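Local atomic coordinates of aminotransferase class-III (Sphaerobacter thermophilus DSM 20745, PDB entry 6K8H), a protein that is a class-III aminotransferase, also called an omega-transaminase, of the pyridoxal-phosphate-dependent aminotransferase superfamily, found as a dimer of two copies of the chain. Residues V196-D201 with E206-Q211; R240-T245 with L271-D276; G175-T180 with A384-S389; M133-A138 with A218-P223; R139-R144 with P309-H314. All coordinates share one frame; numbering follows the deposited sequence.

Contact 1. Residues V196-D201 with E206-Q211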
# COMPACT_ATOMS: atom_id res chain seq x y z
N VAL B 196 4.44 9.03 22.95
CA VAL B 196 3.33 8.11 23.21
C VAL B 196 2.47 8.67 24.34
O VAL B 196 2.93 8.83 25.47
CB VAL B 196 3.83 6.70 23.56
CG1 VAL B 196 2.66 5.74 23.66
CG2 VAL B 196 4.83 6.20 22.50
N LEU B 197 1.20 8.96 24.03
CA LEU B 197 0.20 9.61 24.86
C LEU B 197 -0.77 8.60 25.45
O LEU B 197 -0.95 7.50 24.91
CB LEU B 197 -0.59 10.65 24.05
CG LEU B 197 0.21 11.61 23.16
CD1 LEU B 197 -0.71 12.34 22.21
CD2 LEU B 197 0.97 12.60 24.02
N PRO B 198 -1.41 8.93 26.57
CA PRO B 198 -2.43 8.04 27.15
C PRO B 198 -3.84 8.32 26.64
O PRO B 198 -4.39 9.41 26.87
CB PRO B 198 -2.32 8.31 28.66
CG PRO B 198 -1.82 9.74 28.75
CD PRO B 198 -1.02 10.02 27.49
N PHE B 199 -4.46 7.33 25.97
CA PHE B 199 -5.79 7.55 25.40
C PHE B 199 -6.80 7.83 26.51
O PHE B 199 -6.78 7.18 27.56
CB PHE B 199 -6.21 6.33 24.56
CG PHE B 199 -7.41 6.57 23.66
CD1 PHE B 199 -7.27 7.21 22.44
CD2 PHE B 199 -8.67 6.14 24.05
CE1 PHE B 199 -8.36 7.41 21.60
CE2 PHE B 199 -9.77 6.35 23.21
CZ PHE B 199 -9.61 6.99 21.99
N ASN B 200 -7.65 8.84 26.30
CA ASN B 200 -8.73 9.20 27.24
C ASN B 200 -8.20 9.65 28.60
O ASN B 200 -8.88 9.52 29.63
CB ASN B 200 -9.73 8.05 27.43
CG ASN B 200 -10.96 8.21 26.55
OD1 ASN B 200 -11.37 9.33 26.24
ND2 ASN B 200 -11.55 7.09 26.15
N ASP B 201 -6.97 10.16 28.64
CA ASP B 201 -6.39 10.73 29.85
C ASP B 201 -5.90 12.12 29.42
O ASP B 201 -4.77 12.28 28.95
CB ASP B 201 -5.28 9.81 30.38
CG ASP B 201 -4.41 10.45 31.45
OD1 ASP B 201 -4.62 11.63 31.81
OD2 ASP B 201 -3.49 9.75 31.93
N GLU B 206 -2.12 16.33 27.69
CA GLU B 206 -1.78 17.74 27.62
C GLU B 206 -0.36 17.99 28.11
O GLU B 206 0.39 18.75 27.49
CB GLU B 206 -2.78 18.58 28.41
CG GLU B 206 -4.12 18.75 27.70
CD GLU B 206 -5.03 19.76 28.38
OE1 GLU B 206 -4.87 19.98 29.61
OE2 GLU B 206 -5.90 20.33 27.69
N ARG B 207 0.03 17.36 29.22
CA ARG B 207 1.37 17.59 29.75
C ARG B 207 2.44 17.15 28.75
O ARG B 207 3.45 17.84 28.55
CB ARG B 207 1.55 16.88 31.09
CG ARG B 207 0.78 17.50 32.27
CD ARG B 207 1.09 16.73 33.57
NE ARG B 207 0.26 15.53 33.71
CZ ARG B 207 0.67 14.37 34.22
NH1 ARG B 207 1.93 14.23 34.64
NH2 ARG B 207 -0.17 13.33 34.30
N LEU B 208 2.22 16.00 28.09
CA LEU B 208 3.19 15.52 27.11
C LEU B 208 3.23 16.41 25.86
O LEU B 208 4.32 16.69 25.34
CB LEU B 208 2.88 14.08 26.73
CG LEU B 208 3.40 13.06 27.75
CD1 LEU B 208 2.72 11.71 27.55
CD2 LEU B 208 4.91 12.92 27.63
N ILE B 209 2.08 16.84 25.36
CA ILE B 209 2.09 17.73 24.17
C ILE B 209 2.78 19.05 24.52
O ILE B 209 3.62 19.51 23.74
CB ILE B 209 0.67 17.92 23.61
CG1 ILE B 209 0.18 16.62 22.97
CG2 ILE B 209 0.64 19.08 22.64
CD1 ILE B 209 -1.29 16.57 22.69
N GLU B 210 2.51 19.56 25.72
CA GLU B 210 3.08 20.86 26.17
C GLU B 210 4.60 20.76 26.20
O GLU B 210 5.27 21.65 25.68
CB GLU B 210 2.52 21.14 27.56
CG GLU B 210 2.03 22.56 27.72
CD GLU B 210 3.17 23.53 27.55
OE1 GLU B 210 4.31 23.09 27.68
OE2 GLU B 210 2.92 24.72 27.29
N GLN B 211 5.11 19.64 26.71
CA GLN B 211 6.54 19.33 26.87
C GLN B 211 7.23 19.25 25.50
O GLN B 211 8.39 19.66 25.43
CB GLN B 211 6.64 17.99 27.60
CG GLN B 211 8.05 17.46 27.74
CD GLN B 211 8.15 16.36 28.77
OE1 GLN B 211 9.15 15.67 28.87
NE2 GLN B 211 7.10 16.22 29.57
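In the helical turn that presents L208 and I209 to L197, the backbone N of E210 donates to E206 O at 2.9 Å, the shortest polar bond within the two segments, and it belongs to the helix alone. The side-chain contacts between residues 196-201 and 206-211 are apolar, apart from a leucine methyl resting on a carbonyl oxygen. The main piece is one leucine lying against another: CD2 of L197 sits 3.6 Å from CB of L208, and the two side chains run past each other in opposite directions. With CG of L197 anti to its carbonyl carbon (chi1 -47°), the branch swings round until its CD2 methyl reaches the helix, where it also meets I209 CG1 at 4.2 Å. L208 answers with CD1, which rests 3.6 Å from the carbonyl oxygen of V196 and touches CD of P198 at 4.1 Å, so its tip covers the end of strand 194-197.

This is the strand-to-helix joint of a beta-alpha-beta crossover: strand 194-197 leads through a short loop into helix 202-211, and the chain then returns to the same sheet as strand 216-221. A type II turn from P198 to D201, closed by D201 N to P198 O at 3.2 Å, makes the bend. D201 takes the N-cap position, its OD1 accepting from the N of G204, while the side-chain amide of N200 is bound by E234 and P232. The chemistry thus divides: polar groups shape the bend and start the helix, and buried hydrocarbon makes the contact between helix and edge strand.

Contact 2. Residues R240-T245 with L271-D276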
# COMPACT_ATOMS: atom_id res chain seq x y z
N ARG B 240 -10.46 19.13 24.11
CA ARG B 240 -9.24 19.74 24.62
C ARG B 240 -8.02 19.38 23.78
O ARG B 240 -7.11 20.21 23.62
CB ARG B 240 -9.04 19.35 26.08
CG ARG B 240 -10.04 20.04 26.99
CD ARG B 240 -10.00 19.50 28.41
NE ARG B 240 -8.66 19.55 28.98
CZ ARG B 240 -8.39 19.38 30.27
NH1 ARG B 240 -9.39 19.16 31.13
NH2 ARG B 240 -7.14 19.43 30.70
N LEU B 241 -7.99 18.16 23.23
CA LEU B 241 -6.93 17.80 22.29
C LEU B 241 -6.96 18.70 21.07
O LEU B 241 -5.91 19.17 20.59
CB LEU B 241 -7.05 16.32 21.89
CG LEU B 241 -6.01 15.80 20.88
CD1 LEU B 241 -4.60 15.92 21.43
CD2 LEU B 241 -6.31 14.34 20.46
N ARG B 242 -8.17 18.95 20.53
CA ARG B 242 -8.28 19.86 19.39
C ARG B 242 -7.78 21.26 19.75
O ARG B 242 -7.04 21.89 18.97
CB ARG B 242 -9.73 19.90 18.89
CG ARG B 242 -10.02 21.01 17.86
CD ARG B 242 -9.44 20.69 16.47
NE ARG B 242 -8.00 20.93 16.41
CZ ARG B 242 -7.26 20.85 15.30
NH1 ARG B 242 -7.81 20.53 14.14
NH2 ARG B 242 -5.95 21.09 15.37
N GLU B 243 -8.12 21.74 20.95
CA GLU B 243 -7.71 23.09 21.34
C GLU B 243 -6.19 23.19 21.47
O GLU B 243 -5.58 24.15 20.97
CB GLU B 243 -8.38 23.52 22.65
CG GLU B 243 -9.88 23.71 22.56
CD GLU B 243 -10.27 25.13 22.20
OE1 GLU B 243 -9.65 25.72 21.29
OE2 GLU B 243 -11.21 25.67 22.85
N ILE B 244 -5.57 22.21 22.12
CA ILE B 244 -4.14 22.36 22.38
C ILE B 244 -3.33 22.18 21.10
O ILE B 244 -2.33 22.87 20.90
CB ILE B 244 -3.66 21.40 23.50
CG1 ILE B 244 -2.20 21.69 23.86
CG2 ILE B 244 -3.83 19.94 23.09
CD1 ILE B 244 -1.72 20.98 25.11
N THR B 245 -3.75 21.25 20.22
CA THR B 245 -3.03 21.12 18.95
C THR B 245 -3.19 22.36 18.09
O THR B 245 -2.23 22.81 17.45
CB THR B 245 -3.48 19.88 18.17
OG1 THR B 245 -4.91 19.87 18.06
CG2 THR B 245 -3.00 18.61 18.86
N LEU B 271 -18.57 12.73 17.01
CA LEU B 271 -17.95 13.31 18.19
C LEU B 271 -17.79 14.82 18.11
O LEU B 271 -17.38 15.44 19.10
CB LEU B 271 -16.58 12.67 18.46
CG LEU B 271 -16.59 11.15 18.67
CD1 LEU B 271 -15.18 10.60 18.78
CD2 LEU B 271 -17.41 10.76 19.89
N GLY B 272 -18.09 15.43 16.96
CA GLY B 272 -18.12 16.88 16.85
C GLY B 272 -16.77 17.56 16.91
O GLY B 272 -16.66 18.65 17.49
N VAL B 273 -15.74 16.96 16.32
CA VAL B 273 -14.40 17.55 16.32
C VAL B 273 -13.84 17.49 14.91
O VAL B 273 -13.94 16.46 14.23
CB VAL B 273 -13.47 16.83 17.31
CG1 VAL B 273 -12.04 17.33 17.18
CG2 VAL B 273 -13.96 17.03 18.75
N THR B 274 -13.24 18.61 14.46
CA THR B 274 -12.75 18.75 13.09
C THR B 274 -11.25 18.55 13.07
O THR B 274 -10.50 19.46 13.47
CB THR B 274 -13.10 20.14 12.54
OG1 THR B 274 -14.49 20.42 12.75
CG2 THR B 274 -12.76 20.23 11.06
N PRO B 275 -10.74 17.41 12.60
CA PRO B 275 -9.29 17.23 12.51
C PRO B 275 -8.74 18.02 11.33
O PRO B 275 -9.47 18.52 10.48
CB PRO B 275 -9.12 15.72 12.29
CG PRO B 275 -10.43 15.28 11.65
CD PRO B 275 -11.50 16.21 12.19
N ASP B 276 -7.41 18.14 11.31
CA ASP B 276 -6.76 18.78 10.18
C ASP B 276 -6.62 17.80 9.02
O ASP B 276 -6.79 18.19 7.85
CB ASP B 276 -5.40 19.32 10.61
CG ASP B 276 -5.53 20.31 11.76
OD1 ASP B 276 -6.19 21.36 11.57
OD2 ASP B 276 -5.00 20.03 12.86
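Ionic contact dominates, and R242 and D276 make it. The guanidinium meets the carboxylate end-on with two nitrogens, NH2 to OD2 of D276 at 2.9 Å and NH1 to OD1 of D276 at 3.1 Å. The pairing is far from flat: the two planes stand 69° apart. OD2 is approached on its syn side, whereas NH1 comes to OD1 from above the carboxylate plane. D276 OD2 has another partner in the backbone N of L252, so this oxygen has two donors.

Neutral hydrogen bonds add to the grip. R242 NH1 also donates to T274 O at 3.0 Å; that oxygen lies in the guanidinium plane, and the donor lies in the carbonyl plane. Bends at chi2 (74°) and chi3 (-78°) fold the arginine back along its own helix, bringing NH2 within a weak bond of T245 OG1. Two carboxylate oxygens and a carbonyl, with a weak fourth partner in T245 OG1, fix the rotation of the guanidinium.

The apolar share is small: CB of R242, at the root of the side chain, packs on CG1 of V273 at 3.9 Å.

Helix 235-248 is in this way tied to the loop joining helix 266-271 to strand 277-281, a loop that G272 opens with positive phi. L252 of strand 251-255 touches R242, F254 of the same strand packs on V273 and P275, and L241 faces helix 202-211.

Contact 3. Residues G175-T180 with A384-S389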
# COMPACT_ATOMS: atom_id res chain seq x y z
N GLY B 175 5.91 8.40 34.76
CA GLY B 175 4.49 8.14 34.82
C GLY B 175 3.77 8.16 33.48
O GLY B 175 2.55 7.97 33.46
N PHE B 176 4.48 8.35 32.38
CA PHE B 176 3.91 8.40 31.04
C PHE B 176 4.11 7.07 30.33
O PHE B 176 4.94 6.26 30.75
CB PHE B 176 4.56 9.53 30.22
CG PHE B 176 4.34 10.90 30.79
CD1 PHE B 176 3.05 11.34 31.06
CD2 PHE B 176 5.41 11.74 31.05
CE1 PHE B 176 2.84 12.61 31.58
CE2 PHE B 176 5.21 13.01 31.56
CZ PHE B 176 3.92 13.44 31.83
N PRO B 177 3.36 6.81 29.26
CA PRO B 177 3.55 5.55 28.52
C PRO B 177 4.96 5.48 27.93
O PRO B 177 5.63 6.49 27.74
CB PRO B 177 2.48 5.61 27.43
CG PRO B 177 1.44 6.55 27.96
CD PRO B 177 2.23 7.59 28.71
N VAL B 178 5.39 4.24 27.65
CA VAL B 178 6.72 3.94 27.12
C VAL B 178 6.64 3.76 25.60
O VAL B 178 5.71 3.12 25.10
CB VAL B 178 7.30 2.66 27.77
CG1 VAL B 178 8.59 2.21 27.07
CG2 VAL B 178 7.56 2.87 29.26
N ALA B 179 7.65 4.29 24.90
CA ALA B 179 7.73 4.09 23.44
C ALA B 179 8.36 2.70 23.29
O ALA B 179 9.55 2.56 23.57
CB ALA B 179 8.59 5.15 22.82
N THR B 180 7.56 1.73 22.87
CA THR B 180 8.04 0.32 22.82
C THR B 180 8.05 -0.19 21.38
O THR B 180 7.13 0.15 20.61
CB THR B 180 7.16 -0.58 23.70
OG1 THR B 180 6.77 0.15 24.87
CG2 THR B 180 7.88 -1.83 24.14
N ALA B 384 -12.78 3.21 30.03
CA ALA B 384 -12.33 4.60 30.02
C ALA B 384 -10.92 4.74 30.57
O ALA B 384 -10.24 5.73 30.25
CB ALA B 384 -13.31 5.46 30.82
N ASP B 385 -10.47 3.79 31.38
CA ASP B 385 -9.07 3.67 31.77
C ASP B 385 -8.45 2.62 30.85
O ASP B 385 -8.68 1.42 31.04
CB ASP B 385 -8.95 3.28 33.25
CG ASP B 385 -9.61 4.29 34.19
OD1 ASP B 385 -9.65 5.49 33.86
OD2 ASP B 385 -10.10 3.89 35.28
N TYR B 386 -7.65 3.07 29.87
CA TYR B 386 -7.33 2.22 28.73
C TYR B 386 -6.55 0.98 29.13
O TYR B 386 -6.65 -0.06 28.47
CB TYR B 386 -6.57 3.03 27.67
CG TYR B 386 -5.08 3.21 27.90
CD1 TYR B 386 -4.16 2.26 27.46
CD2 TYR B 386 -4.58 4.36 28.50
CE1 TYR B 386 -2.79 2.44 27.65
CE2 TYR B 386 -3.22 4.55 28.70
CZ TYR B 386 -2.33 3.58 28.26
OH TYR B 386 -0.97 3.77 28.45
N ARG B 387 -5.80 1.05 30.23
CA ARG B 387 -5.02 -0.11 30.63
C ARG B 387 -5.90 -1.26 31.08
O ARG B 387 -5.41 -2.40 31.16
CB ARG B 387 -4.01 0.27 31.71
CG ARG B 387 -2.89 1.17 31.16
CD ARG B 387 -1.61 0.95 31.92
NE ARG B 387 -0.57 1.91 31.58
CZ ARG B 387 0.36 1.71 30.64
NH1 ARG B 387 0.36 0.59 29.94
NH2 ARG B 387 1.28 2.64 30.40
N ASN B 388 -7.18 -1.00 31.36
CA ASN B 388 -8.12 -2.05 31.68
C ASN B 388 -8.47 -2.91 30.47
O ASN B 388 -9.03 -4.00 30.66
CB ASN B 388 -9.39 -1.45 32.27
CG ASN B 388 -9.17 -0.92 33.66
OD1 ASN B 388 -8.25 -1.36 34.35
ND2 ASN B 388 -10.00 0.05 34.07
N SER B 389 -8.15 -2.47 29.24
CA SER B 389 -8.51 -3.30 28.10
C SER B 389 -7.60 -4.52 27.96
O SER B 389 -7.94 -5.44 27.21
CB SER B 389 -8.50 -2.48 26.79
OG SER B 389 -7.24 -1.89 26.52
O HOH W 1 3.54 2.02 28.82
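The Y386 ring and the R387 guanidinium overlap as they reach toward P177. One face of the ring carries R387 CG, 3.7 Å above its plane and offset toward the rim; Y386 OH in turn sits over one face of the guanidinium without a hydrogen bond to it. P177 CA and a water sit at the edge of the guanidinium. The setting is a loop-to-loop contact, between the loop that precedes helix 188-192 and a 3-10 turn, residues 386-389, that leads toward helix 393-408 of the C-terminal part of the aminotransferase fold.

The direct contact is small. Y386 OH touches P177 CG at 3.7 Å, and R387 NH2 comes within 4.1 Å of P177 CA. The polar link runs through the water, which accepts from R387 NH2 at 2.8 Å and from V178 N at 3.1 Å. An extended chain from CG to NE carries the arginine this far. Both polar ends are held elsewhere too, Y386 OH by D151 and R387 NH1 by S167. At the base of the turn, Y386 O accepts from S389 N and also from S389 OG, the latter at 2.7 Å and nearly along the C=O axis.

Contact 4. Residues M133-A138 with A218-P223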
# COMPACT_ATOMS: atom_id res chain seq x y z
N MET B 133 1.23 8.84 4.65
CA MET B 133 1.23 10.08 3.88
C MET B 133 0.63 11.22 4.69
O MET B 133 1.02 12.38 4.47
CB MET B 133 0.48 9.90 2.56
CG MET B 133 1.18 8.97 1.56
SD MET B 133 2.96 9.22 1.34
CE MET B 133 2.98 10.97 0.88
N ALA B 134 -0.26 10.93 5.63
CA ALA B 134 -0.74 11.98 6.54
C ALA B 134 0.39 12.47 7.43
O ALA B 134 0.57 13.68 7.61
CB ALA B 134 -1.89 11.45 7.40
N ILE B 135 1.17 11.54 7.98
CA ILE B 135 2.32 11.92 8.80
C ILE B 135 3.30 12.75 7.99
O ILE B 135 3.82 13.77 8.46
CB ILE B 135 2.98 10.66 9.38
CG1 ILE B 135 2.11 10.12 10.52
CG2 ILE B 135 4.42 10.98 9.83
CD1 ILE B 135 2.37 8.66 10.86
N LYS B 136 3.57 12.31 6.76
CA LYS B 136 4.52 13.03 5.87
C LYS B 136 3.97 14.43 5.53
O LYS B 136 4.75 15.38 5.52
CB LYS B 136 4.83 12.16 4.65
CG LYS B 136 5.70 10.95 4.96
CD LYS B 136 5.76 9.91 3.88
CE LYS B 136 6.09 10.47 2.51
NZ LYS B 136 7.52 10.33 2.18
N ALA B 137 2.67 14.53 5.28
CA ALA B 137 2.10 15.84 4.98
C ALA B 137 2.27 16.77 6.16
O ALA B 137 2.61 17.95 5.99
CB ALA B 137 0.62 15.71 4.62
N ALA B 138 2.05 16.26 7.38
CA ALA B 138 2.19 17.09 8.57
C ALA B 138 3.63 17.54 8.77
O ALA B 138 3.88 18.70 9.15
CB ALA B 138 1.70 16.34 9.81
N ALA B 218 2.58 16.39 14.38
CA ALA B 218 1.23 15.85 14.36
C ALA B 218 0.93 15.05 15.62
O ALA B 218 1.83 14.49 16.25
CB ALA B 218 0.99 14.93 13.15
N VAL B 219 -0.36 14.99 15.95
CA VAL B 219 -0.92 13.99 16.87
C VAL B 219 -1.86 13.11 16.05
O VAL B 219 -2.78 13.60 15.40
CB VAL B 219 -1.69 14.63 18.04
CG1 VAL B 219 -2.37 13.53 18.86
CG2 VAL B 219 -0.79 15.49 18.91
N LEU B 220 -1.62 11.80 16.08
CA LEU B 220 -2.42 10.84 15.33
C LEU B 220 -3.31 10.10 16.32
O LEU B 220 -2.81 9.58 17.33
CB LEU B 220 -1.52 9.87 14.57
CG LEU B 220 -2.06 8.59 13.97
CD1 LEU B 220 -2.84 8.91 12.70
CD2 LEU B 220 -0.88 7.67 13.69
N ILE B 221 -4.62 10.07 16.06
CA ILE B 221 -5.55 9.47 17.02
C ILE B 221 -6.65 8.71 16.28
O ILE B 221 -7.25 9.24 15.34
CB ILE B 221 -6.16 10.54 17.95
CG1 ILE B 221 -7.09 9.86 18.96
CG2 ILE B 221 -6.85 11.64 17.14
CD1 ILE B 221 -7.61 10.80 20.03
N ASP B 222 -6.89 7.47 16.70
CA ASP B 222 -8.06 6.70 16.28
C ASP B 222 -9.21 7.04 17.21
O ASP B 222 -9.12 6.74 18.41
CB ASP B 222 -7.73 5.21 16.33
CG ASP B 222 -8.89 4.31 15.92
OD1 ASP B 222 -10.07 4.70 16.05
OD2 ASP B 222 -8.59 3.16 15.49
N PRO B 223 -10.34 7.60 16.71
CA PRO B 223 -11.45 8.04 17.57
C PRO B 223 -12.08 6.91 18.40
O PRO B 223 -12.57 7.20 19.47
CB PRO B 223 -12.48 8.64 16.60
CG PRO B 223 -11.72 8.85 15.31
CD PRO B 223 -10.62 7.82 15.30
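I135 reaches from helix 127-142 toward L220 on strand 216-221; the helix is laid on one face of the seven-stranded mixed sheet of the aminotransferase fold. Starting at CB, which stays close to the helix, the side chain splits. CG2 heads away from the strand, and CG1 turns toward it, still about 5.0 Å from L220 CD2. The last carbon makes the touch: I135 CD1 meets L220 CD2 at 4.4 Å, methyl against methyl. The torsions explain the reach, since CG1 lies anti to the carbonyl carbon (chi1 -75°) and chi2 of 160° extends CD1 outward. Along the way the isoleucine also packs on I147 of the adjoining strand and on Y158.

One helical turn further on, A138 faces A218, and the backbones draw together, their CA atoms 6.0 Å apart. A218 and L220 alternate with V219 and I221, so the first pair faces helix 127-142 and the second packs on helix 235-248. The strand is thus sandwiched between the two helices, and A218 to I221 are all buried.

Just past the strand's end, D222 belongs to the pocket of the bound (5-hydroxy-4,6-dimethylpyridin-3-yl)methyl dihydrogen phosphate, and the side chain of L220 is about 7 Å from that ligand. Another side of the helix meets the second subunit, where K136 NZ forms a salt bridge with E162 of that subunit. Closest of all across the contact are two single methyls, A138 CB and A218 CB, 3.7 Å apart.

Contact 5. Residues R139-R144 with P309-H314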
# COMPACT_ATOMS: atom_id res chain seq x y z
N ARG B 139 4.59 16.65 8.53
CA ARG B 139 5.99 17.07 8.59
C ARG B 139 6.28 18.17 7.57
O ARG B 139 6.96 19.15 7.88
CB ARG B 139 6.92 15.88 8.37
CG ARG B 139 6.96 14.86 9.51
CD ARG B 139 8.32 14.17 9.60
NE ARG B 139 8.27 12.88 10.29
CZ ARG B 139 8.17 11.70 9.67
NH1 ARG B 139 8.11 11.65 8.35
NH2 ARG B 139 8.14 10.57 10.37
N ALA B 140 5.78 18.02 6.33
CA ALA B 140 6.06 19.02 5.31
C ALA B 140 5.37 20.34 5.61
O ALA B 140 5.89 21.41 5.26
CB ALA B 140 5.61 18.53 3.93
N TYR B 141 4.19 20.28 6.21
CA TYR B 141 3.42 21.48 6.47
C TYR B 141 4.03 22.26 7.63
O TYR B 141 4.24 23.47 7.54
CB TYR B 141 1.97 21.11 6.78
CG TYR B 141 1.12 22.32 7.03
CD1 TYR B 141 0.70 23.12 5.98
CD2 TYR B 141 0.77 22.68 8.31
CE1 TYR B 141 -0.07 24.26 6.20
CE2 TYR B 141 0.01 23.80 8.55
CZ TYR B 141 -0.40 24.59 7.50
OH TYR B 141 -1.16 25.71 7.77
N THR B 142 4.36 21.56 8.72
CA THR B 142 4.87 22.21 9.92
C THR B 142 6.38 22.31 9.93
O THR B 142 6.92 23.16 10.65
CB THR B 142 4.44 21.44 11.17
OG1 THR B 142 5.15 20.20 11.23
CG2 THR B 142 2.92 21.19 11.17
N GLY B 143 7.08 21.46 9.18
CA GLY B 143 8.53 21.40 9.20
C GLY B 143 9.13 20.63 10.35
O GLY B 143 10.37 20.53 10.42
N ARG B 144 8.27 20.07 11.30
CA ARG B 144 8.73 19.46 12.54
C ARG B 144 8.90 17.95 12.37
O ARG B 144 8.22 17.32 11.56
CB ARG B 144 7.73 19.76 13.68
CG ARG B 144 7.44 21.27 13.86
CD ARG B 144 6.37 21.51 14.92
NE ARG B 144 5.91 22.91 14.99
CZ ARG B 144 4.83 23.30 15.66
NH1 ARG B 144 4.09 22.40 16.31
NH2 ARG B 144 4.47 24.59 15.68
N PRO B 309 7.35 22.53 -7.69
CA PRO B 309 7.40 21.17 -7.13
C PRO B 309 6.62 21.08 -5.84
O PRO B 309 6.65 22.01 -5.01
CB PRO B 309 8.90 20.94 -6.90
CG PRO B 309 9.51 22.32 -6.82
CD PRO B 309 8.67 23.18 -7.73
N PRO B 310 5.92 19.98 -5.61
CA PRO B 310 5.18 19.85 -4.35
C PRO B 310 6.16 19.73 -3.19
O PRO B 310 7.23 19.13 -3.32
CB PRO B 310 4.37 18.57 -4.54
CG PRO B 310 5.21 17.75 -5.50
CD PRO B 310 5.88 18.75 -6.42
N ARG B 311 5.79 20.29 -2.04
CA ARG B 311 6.62 20.19 -0.82
C ARG B 311 6.73 18.71 -0.44
O ARG B 311 7.79 18.30 0.02
CB ARG B 311 6.03 21.01 0.32
CG ARG B 311 6.19 22.52 0.17
CD ARG B 311 5.39 23.30 1.19
NE ARG B 311 4.03 23.51 0.73
CZ ARG B 311 3.05 24.04 1.45
NH1 ARG B 311 3.27 24.41 2.71
NH2 ARG B 311 1.86 24.18 0.91
N ALA B 312 5.63 17.96 -0.63
CA ALA B 312 5.58 16.53 -0.31
C ALA B 312 5.22 15.74 -1.56
O ALA B 312 4.04 15.66 -1.93
CB ALA B 312 4.55 16.26 0.79
N PRO B 313 6.22 15.14 -2.25
CA PRO B 313 5.94 14.34 -3.43
C PRO B 313 5.09 13.13 -3.01
O PRO B 313 5.29 12.62 -1.94
CB PRO B 313 7.33 13.87 -3.89
CG PRO B 313 8.28 14.85 -3.26
CD PRO B 313 7.64 15.26 -1.96
N HIS B 314 4.12 12.76 -3.85
CA HIS B 314 3.29 11.58 -3.54
C HIS B 314 2.93 10.80 -4.81
O HIS B 314 1.89 11.07 -5.39
CB HIS B 314 2.06 11.93 -2.69
CG HIS B 314 1.14 10.77 -2.53
ND1 HIS B 314 -0.22 10.87 -2.68
CD2 HIS B 314 1.38 9.47 -2.25
CE1 HIS B 314 -0.77 9.70 -2.49
NE2 HIS B 314 0.19 8.82 -2.23
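A140 lays its CB against A312 CB at 4.0 Å, and the same methyl reaches R311 CB at 4.4 Å. Small side chains let the backbones come near, with the CA atoms of A140 and A312 6.2 Å apart. R311, bent at chi3, brings its guanidinium near the neighbouring residue: its NH1 lies 4.4 Å from CD1 of Y141, oblique to the ring. It is a loose approach. The polar ends look elsewhere, Y141 OH being hydrogen-bonded to E298 and R311 NH2 making a weak bond to S301. CG of Y141 stands opposite the backbone N (chi1 -178°), setting its ring beside the arginine.

Helix 127-142 finishes here, and the loop 309-314 packs against the side of its last turn. G143 leaves the helix with positive phi, its N still bonded to R139 O at 2.7 Å. T142, just before it, makes an ST turn: T142 OG1 accepts from the N of R144 at 3.1 Å in a nearly straight bond, 166° at the hydrogen, while the same hydroxyl is bonded to A138 O. R144 leads the chain off toward strand 146-150, its guanidinium bonded to Y248 O and L216 O.

The loop's other neighbours belong largely to the dimer interface. H314 N is hydrogen-bonded to T37 OG1 of the second subunit, and A312 packs on T183 of that chain. On the helix side, R139 NH1 forms a salt bridge with D159 of the second subunit, and R139 also makes a cation-pi interaction with F160 of its own chain.

Contacts 1, 2 and 4 gather around the large mixed sheet, their centres 13 to 15 Å apart and touching one another: F199 and L197 of contact 1 pack on strand 216-221 of contact 4, and L241 of contact 2 touches both. Contact 3 adjoins contact 1, with F176 against L208, and brings in residues 384-389 from much later in the chain. Contact 5 continues helix 127-142 from contact 4, their centres 13 Å apart, and both reach the second subunit. Contacts 3 and 5 lie farthest apart, about 32 Å between centres. Along the chain contact 1 nests inside 3, 4 and 5, while 3, 4 and 5 cross one another, so their segments interleave.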